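Long-range contact in SspB protein (Streptomyces clavuligerus, PDB 6JUF), which probably acts as a metal-dependent DNA nuclease in the SspABCD-SspE system, a phosphorothioation-sensing bacterial defence against phages: residues D3-H17 against L158-D172. Numbering follows the deposited sequence.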
loop_
_atom_site.group_PDB
_atom_site.type_symbol
_atom_site.label_atom_id
_atom_site.label_comp_id
_atom_site.label_asym_id
_atom_site.label_seq_id
_atom_site.Cartn_x
_atom_site.Cartn_y
_atom_site.Cartn_z
ATOM N N ASP B 3 -11.148 37.331 3.266
ATOM C CA ASP B 3 -10.588 36.075 3.841
ATOM C C ASP B 3 -9.365 35.582 3.036
ATOM O O ASP B 3 -9.532 35.118 1.909
ATOM C CB ASP B 3 -11.682 34.980 3.850
ATOM C CG ASP B 3 -11.245 33.712 4.573
ATOM O OD1 ASP B 3 -10.051 33.628 4.976
ATOM O OD2 ASP B 3 -12.097 32.798 4.756
ATOM N N SER B 4 -8.159 35.638 3.609
ATOM C CA SER B 4 -6.984 35.185 2.883
ATOM C C SER B 4 -6.249 34.020 3.563
ATOM O O SER B 4 -5.044 33.885 3.428
ATOM C CB SER B 4 -6.026 36.347 2.660
ATOM O OG SER B 4 -5.281 36.599 3.837
ATOM N N ARG B 5 -6.978 33.208 4.307
ATOM C CA ARG B 5 -6.380 32.112 5.048
ATOM C C ARG B 5 -5.655 31.167 4.095
ATOM O O ARG B 5 -4.563 30.646 4.393
ATOM C CB ARG B 5 -7.426 31.351 5.845
ATOM C CG ARG B 5 -7.833 32.068 7.139
ATOM C CD ARG B 5 -9.326 32.181 7.204
ATOM N NE ARG B 5 -9.943 31.129 7.982
ATOM C CZ ARG B 5 -11.166 30.653 7.746
ATOM N NH1 ARG B 5 -11.877 31.105 6.718
ATOM N NH2 ARG B 5 -11.660 29.695 8.516
ATOM N N LEU B 6 -6.242 30.968 2.930
ATOM C CA LEU B 6 -5.690 29.951 2.032
ATOM C C LEU B 6 -4.318 30.415 1.491
ATOM O O LEU B 6 -3.340 29.637 1.459
ATOM C CB LEU B 6 -6.678 29.639 0.889
ATOM C CG LEU B 6 -6.158 28.534 -0.078
ATOM C CD1 LEU B 6 -5.853 27.186 0.632
ATOM C CD2 LEU B 6 -7.095 28.310 -1.265
ATOM N N ALA B 7 -4.224 31.677 1.072
ATOM C CA ALA B 7 -2.933 32.210 0.648
ATOM C C ALA B 7 -1.865 32.114 1.728
ATOM O O ALA B 7 -0.694 31.901 1.441
ATOM C CB ALA B 7 -3.107 33.665 0.214
ATOM N N GLU B 8 -2.241 32.337 2.978
ATOM C CA GLU B 8 -1.263 32.315 4.034
ATOM C C GLU B 8 -0.754 30.896 4.292
ATOM O O GLU B 8 0.411 30.692 4.662
ATOM C CB GLU B 8 -1.836 32.937 5.278
ATOM C CG GLU B 8 -2.170 34.402 5.065
ATOM C CD GLU B 8 -2.646 35.049 6.341
ATOM O OE1 GLU B 8 -3.734 35.659 6.311
ATOM O OE2 GLU B 8 -1.925 34.928 7.370
ATOM N N ALA B 9 -1.633 29.936 4.067
ATOM C CA ALA B 9 -1.342 28.542 4.346
ATOM C C ALA B 9 -0.601 27.883 3.180
ATOM O O ALA B 9 0.234 26.979 3.385
ATOM C CB ALA B 9 -2.621 27.763 4.643
ATOM N N ALA B 10 -0.970 28.273 1.963
ATOM C CA ALA B 10 -0.585 27.467 0.798
ATOM C C ALA B 10 -0.078 28.236 -0.417
ATOM O O ALA B 10 -0.501 29.341 -0.686
ATOM C CB ALA B 10 -1.777 26.590 0.404
ATOM N N HIS B 11 0.812 27.579 -1.177
ATOM C CA HIS B 11 1.199 28.092 -2.483
ATOM C C HIS B 11 0.086 27.858 -3.480
ATOM O O HIS B 11 -0.763 26.940 -3.314
ATOM C CB HIS B 11 2.380 27.265 -2.979
ATOM C CG HIS B 11 3.631 27.431 -2.165
ATOM N ND1 HIS B 11 4.251 28.615 -2.000
ATOM C CD2 HIS B 11 4.355 26.505 -1.447
ATOM C CE1 HIS B 11 5.353 28.433 -1.239
ATOM N NE2 HIS B 11 5.418 27.142 -0.909
ATOM N N SER B 12 0.077 28.633 -4.554
ATOM C CA SER B 12 -0.914 28.493 -5.627
ATOM C C SER B 12 -0.465 27.344 -6.552
ATOM O O SER B 12 0.237 27.519 -7.535
ATOM C CB SER B 12 -1.049 29.809 -6.410
ATOM O OG SER B 12 -2.039 29.610 -7.382
ATOM N N SER B 13 -0.783 26.131 -6.154
ATOM C CA SER B 13 -0.441 24.960 -6.907
ATOM C C SER B 13 -1.684 24.092 -7.038
ATOM O O SER B 13 -2.189 23.578 -6.032
ATOM C CB SER B 13 0.701 24.192 -6.199
ATOM O OG SER B 13 1.043 23.012 -6.927
ATOM N N PHE B 14 -2.162 23.900 -8.278
ATOM C CA PHE B 14 -3.391 23.122 -8.549
ATOM C C PHE B 14 -3.174 22.152 -9.715
ATOM O O PHE B 14 -2.612 22.532 -10.758
ATOM C CB PHE B 14 -4.564 24.085 -8.894
ATOM C CG PHE B 14 -4.879 25.031 -7.767
ATOM C CD1 PHE B 14 -5.828 24.677 -6.778
ATOM C CD2 PHE B 14 -4.185 26.243 -7.653
ATOM C CE1 PHE B 14 -6.042 25.537 -5.704
ATOM C CE2 PHE B 14 -4.453 27.096 -6.596
ATOM C CZ PHE B 14 -5.360 26.743 -5.637
ATOM N N ALA B 15 -3.578 20.901 -9.489
ATOM C CA ALA B 15 -3.675 19.843 -10.520
ATOM C C ALA B 15 -2.320 19.477 -11.120
ATOM O O ALA B 15 -2.282 18.896 -12.179
ATOM C CB ALA B 15 -4.675 20.237 -11.612
ATOM N N ARG B 16 -1.208 19.821 -10.474
ATOM C CA ARG B 16 0.113 19.453 -11.062
ATOM C C ARG B 16 0.371 17.941 -10.957
ATOM O O ARG B 16 1.302 17.419 -11.615
ATOM C CB ARG B 16 1.232 20.187 -10.315
ATOM C CG ARG B 16 1.065 21.695 -10.270
ATOM C CD ARG B 16 1.839 22.402 -11.319
ATOM N NE ARG B 16 1.736 23.873 -11.178
ATOM C CZ ARG B 16 2.791 24.690 -11.242
ATOM N NH1 ARG B 16 4.046 24.199 -11.438
ATOM N NH2 ARG B 16 2.632 26.009 -11.119
ATOM N N HIS B 17 -0.431 17.202 -10.165
ATOM C CA HIS B 17 -0.355 15.745 -10.099
ATOM C C HIS B 17 -1.078 15.112 -11.264
ATOM O O HIS B 17 -1.037 13.882 -11.451
ATOM C CB HIS B 17 -1.041 15.272 -8.803
ATOM C CG HIS B 17 -2.321 16.042 -8.514
ATOM N ND1 HIS B 17 -3.470 15.826 -9.224
ATOM C CD2 HIS B 17 -2.597 17.076 -7.612
ATOM C CE1 HIS B 17 -4.438 16.695 -8.741
ATOM N NE2 HIS B 17 -3.871 17.431 -7.767
ATOM N N LEU B 158 -10.653 34.519 -3.366
ATOM C CA LEU B 158 -10.343 35.447 -2.269
ATOM C C LEU B 158 -8.833 35.476 -2.046
ATOM O O LEU B 158 -8.304 36.468 -1.585
ATOM C CB LEU B 158 -11.029 34.985 -0.970
ATOM C CG LEU B 158 -12.413 35.462 -0.514
ATOM C CD1 LEU B 158 -13.270 35.979 -1.666
ATOM C CD2 LEU B 158 -13.106 34.331 0.265
ATOM N N SER B 159 -8.128 34.374 -2.374
ATOM C CA SER B 159 -6.717 34.248 -1.971
ATOM C C SER B 159 -5.708 34.449 -3.057
ATOM O O SER B 159 -4.636 34.924 -2.785
ATOM C CB SER B 159 -6.427 32.885 -1.299
ATOM O OG SER B 159 -6.756 33.020 0.053
ATOM N N PHE B 160 -6.046 34.039 -4.269
ATOM C CA PHE B 160 -5.133 34.156 -5.391
ATOM C C PHE B 160 -5.813 34.947 -6.518
ATOM O O PHE B 160 -6.591 34.366 -7.263
ATOM C CB PHE B 160 -4.700 32.763 -5.897
ATOM C CG PHE B 160 -4.111 31.863 -4.814
ATOM C CD1 PHE B 160 -2.908 32.176 -4.205
ATOM C CD2 PHE B 160 -4.774 30.700 -4.413
ATOM C CE1 PHE B 160 -2.373 31.354 -3.226
ATOM C CE2 PHE B 160 -4.275 29.859 -3.416
ATOM C CZ PHE B 160 -3.039 30.175 -2.822
ATOM N N PRO B 161 -5.524 36.265 -6.645
ATOM C CA PRO B 161 -6.171 37.016 -7.742
ATOM C C PRO B 161 -5.929 36.356 -9.125
ATOM O O PRO B 161 -6.821 36.341 -9.971
ATOM C CB PRO B 161 -5.510 38.407 -7.657
ATOM C CG PRO B 161 -5.018 38.537 -6.249
ATOM C CD PRO B 161 -4.673 37.136 -5.794
ATOM N N GLU B 162 -4.738 35.810 -9.331
ATOM C CA GLU B 162 -4.328 35.288 -10.630
ATOM C C GLU B 162 -4.922 33.915 -10.905
ATOM O O GLU B 162 -5.376 33.637 -12.014
ATOM C CB GLU B 162 -2.791 35.195 -10.674
ATOM C CG GLU B 162 -2.218 34.123 -11.604
ATOM C CD GLU B 162 -0.907 33.550 -11.081
ATOM O OE1 GLU B 162 0.005 34.344 -10.754
ATOM O OE2 GLU B 162 -0.787 32.303 -11.000
ATOM N N GLY B 163 -4.959 33.100 -9.854
ATOM C CA GLY B 163 -4.975 31.635 -9.934
ATOM C C GLY B 163 -5.779 30.768 -10.901
ATOM O O GLY B 163 -6.259 31.201 -11.938
ATOM N N PRO B 164 -5.956 29.493 -10.532
ATOM C CA PRO B 164 -6.350 28.427 -11.447
ATOM C C PRO B 164 -7.756 28.550 -12.047
ATOM O O PRO B 164 -8.631 29.283 -11.559
ATOM C CB PRO B 164 -6.326 27.182 -10.528
ATOM C CG PRO B 164 -6.787 27.744 -9.230
ATOM C CD PRO B 164 -5.943 29.006 -9.144
ATOM N N VAL B 165 -7.948 27.805 -13.117
ATOM C CA VAL B 165 -9.273 27.590 -13.635
ATOM C C VAL B 165 -9.978 26.505 -12.809
ATOM O O VAL B 165 -9.342 25.676 -12.141
ATOM C CB VAL B 165 -9.266 27.258 -15.160
ATOM C CG1 VAL B 165 -8.713 28.442 -15.951
ATOM C CG2 VAL B 165 -8.427 26.013 -15.450
ATOM N N GLU B 166 -11.292 26.530 -12.870
ATOM C CA GLU B 166 -12.169 25.599 -12.184
ATOM C C GLU B 166 -11.816 24.148 -12.519
ATOM O O GLU B 166 -11.803 23.283 -11.656
ATOM C CB GLU B 166 -13.620 25.931 -12.517
ATOM C CG GLU B 166 -14.633 25.001 -11.861
ATOM C CD GLU B 166 -16.050 25.384 -12.188
ATOM O OE1 GLU B 166 -16.600 26.257 -11.499
ATOM O OE2 GLU B 166 -16.584 24.847 -13.157
ATOM N N ALA B 167 -11.458 23.899 -13.767
ATOM C CA ALA B 167 -11.136 22.541 -14.206
ATOM C C ALA B 167 -9.979 21.978 -13.413
ATOM O O ALA B 167 -9.953 20.749 -13.107
ATOM C CB ALA B 167 -10.870 22.474 -15.720
ATOM N N SER B 168 -8.997 22.815 -13.099
ATOM C CA SER B 168 -7.882 22.314 -12.261
ATOM C C SER B 168 -8.329 21.978 -10.845
ATOM O O SER B 168 -7.836 21.002 -10.232
ATOM C CB SER B 168 -6.761 23.341 -12.187
ATOM O OG SER B 168 -6.295 23.622 -13.487
ATOM N N ILE B 169 -9.185 22.807 -10.277
ATOM C CA ILE B 169 -9.689 22.537 -8.918
ATOM C C ILE B 169 -10.509 21.238 -8.955
ATOM O O ILE B 169 -10.412 20.400 -8.043
ATOM C CB ILE B 169 -10.492 23.738 -8.403
ATOM C CG1 ILE B 169 -9.514 24.919 -8.163
ATOM C CG2 ILE B 169 -11.273 23.357 -7.124
ATOM C CD1 ILE B 169 -10.160 26.298 -7.966
ATOM N N ALA B 170 -11.340 21.058 -9.975
ATOM C CA ALA B 170 -12.133 19.798 -10.064
ATOM C C ALA B 170 -11.196 18.591 -10.150
ATOM O O ALA B 170 -11.524 17.525 -9.623
ATOM C CB ALA B 170 -13.045 19.805 -11.304
ATOM N N LYS B 171 -10.048 18.741 -10.816
ATOM C CA LYS B 171 -9.074 17.637 -10.896
ATOM C C LYS B 171 -8.453 17.395 -9.497
ATOM O O LYS B 171 -8.216 16.188 -9.140
ATOM C CB LYS B 171 -7.987 17.990 -11.915
ATOM C CG LYS B 171 -8.496 17.842 -13.353
ATOM C CD LYS B 171 -7.568 18.538 -14.332
ATOM C CE LYS B 171 -8.123 18.415 -15.752
ATOM N NZ LYS B 171 -7.440 19.336 -16.673
ATOM N N ASP B 172 -8.221 18.460 -8.714
ATOM C CA ASP B 172 -7.744 18.272 -7.310
ATOM C C ASP B 172 -8.795 17.480 -6.521
ATOM O O ASP B 172 -8.453 16.580 -5.735
ATOM C CB ASP B 172 -7.496 19.600 -6.595
ATOM C CG ASP B 172 -6.216 20.268 -7.002
ATOM O OD1 ASP B 172 -5.382 19.612 -7.674
ATOM O OD2 ASP B 172 -6.040 21.439 -6.622
HETATM O O HOH W 1 -8.852 32.024 1.736
HETATM O O HOH W 2 -4.128 21.884 -4.840
#
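Asp172 holds the end of segment 3-17 through a His-carboxylate hydrogen bond, taking the NE2 proton of His17 on OD1 at 2.7 Å. The same oxygen accepts from Ala15 N at 2.9 Å, and the two donors reach it from opposite faces of the carboxylate plane, amide syn and imidazole anti. Both bonds are bent, the N-H...O angle being 134° from His17 and 135° from Ala15. Beside this grip the methyl of Ala15 lies against Ser168 on the helix, CB to CB 3.8 Å.

Phe14 and Phe160 carry the apolar middle of the contact, each a ring sent out from one loop to lie on the other. With Phe14 CG beside its backbone N (chi1 -61°), the ring reaches Pro164, which covers one face in a CH-pi contact, CG 3.6 Å from the ring centroid. Ser12 CB does the same over Phe160, while Ser159 CB lies over the opposite face. The rings meet where Phe14 CZ comes up to Phe160 CE2, in the plane of Phe14 but obliquely to Phe160.

At the far end, Ser159 OG accepts from Ala7 N at 3.0 Å in the short helix 5-9, and a water ties that hydroxyl to Asp3 O and Leu6 N. The N-terminal arm thus runs along the connection between helices 145-159 and 166-180. Further out, Ser130 bonds Asp172 OD2, and Thr19 N holds His17 ND1, fixing the imidazole's rotation about 6 Å, side chain to side chain, from Glu18, which binds magnesium in a structure of this protein, though not in this chain. A second water donates both to Asp172 OD2, at 2.7 Å, and to Ser13 O.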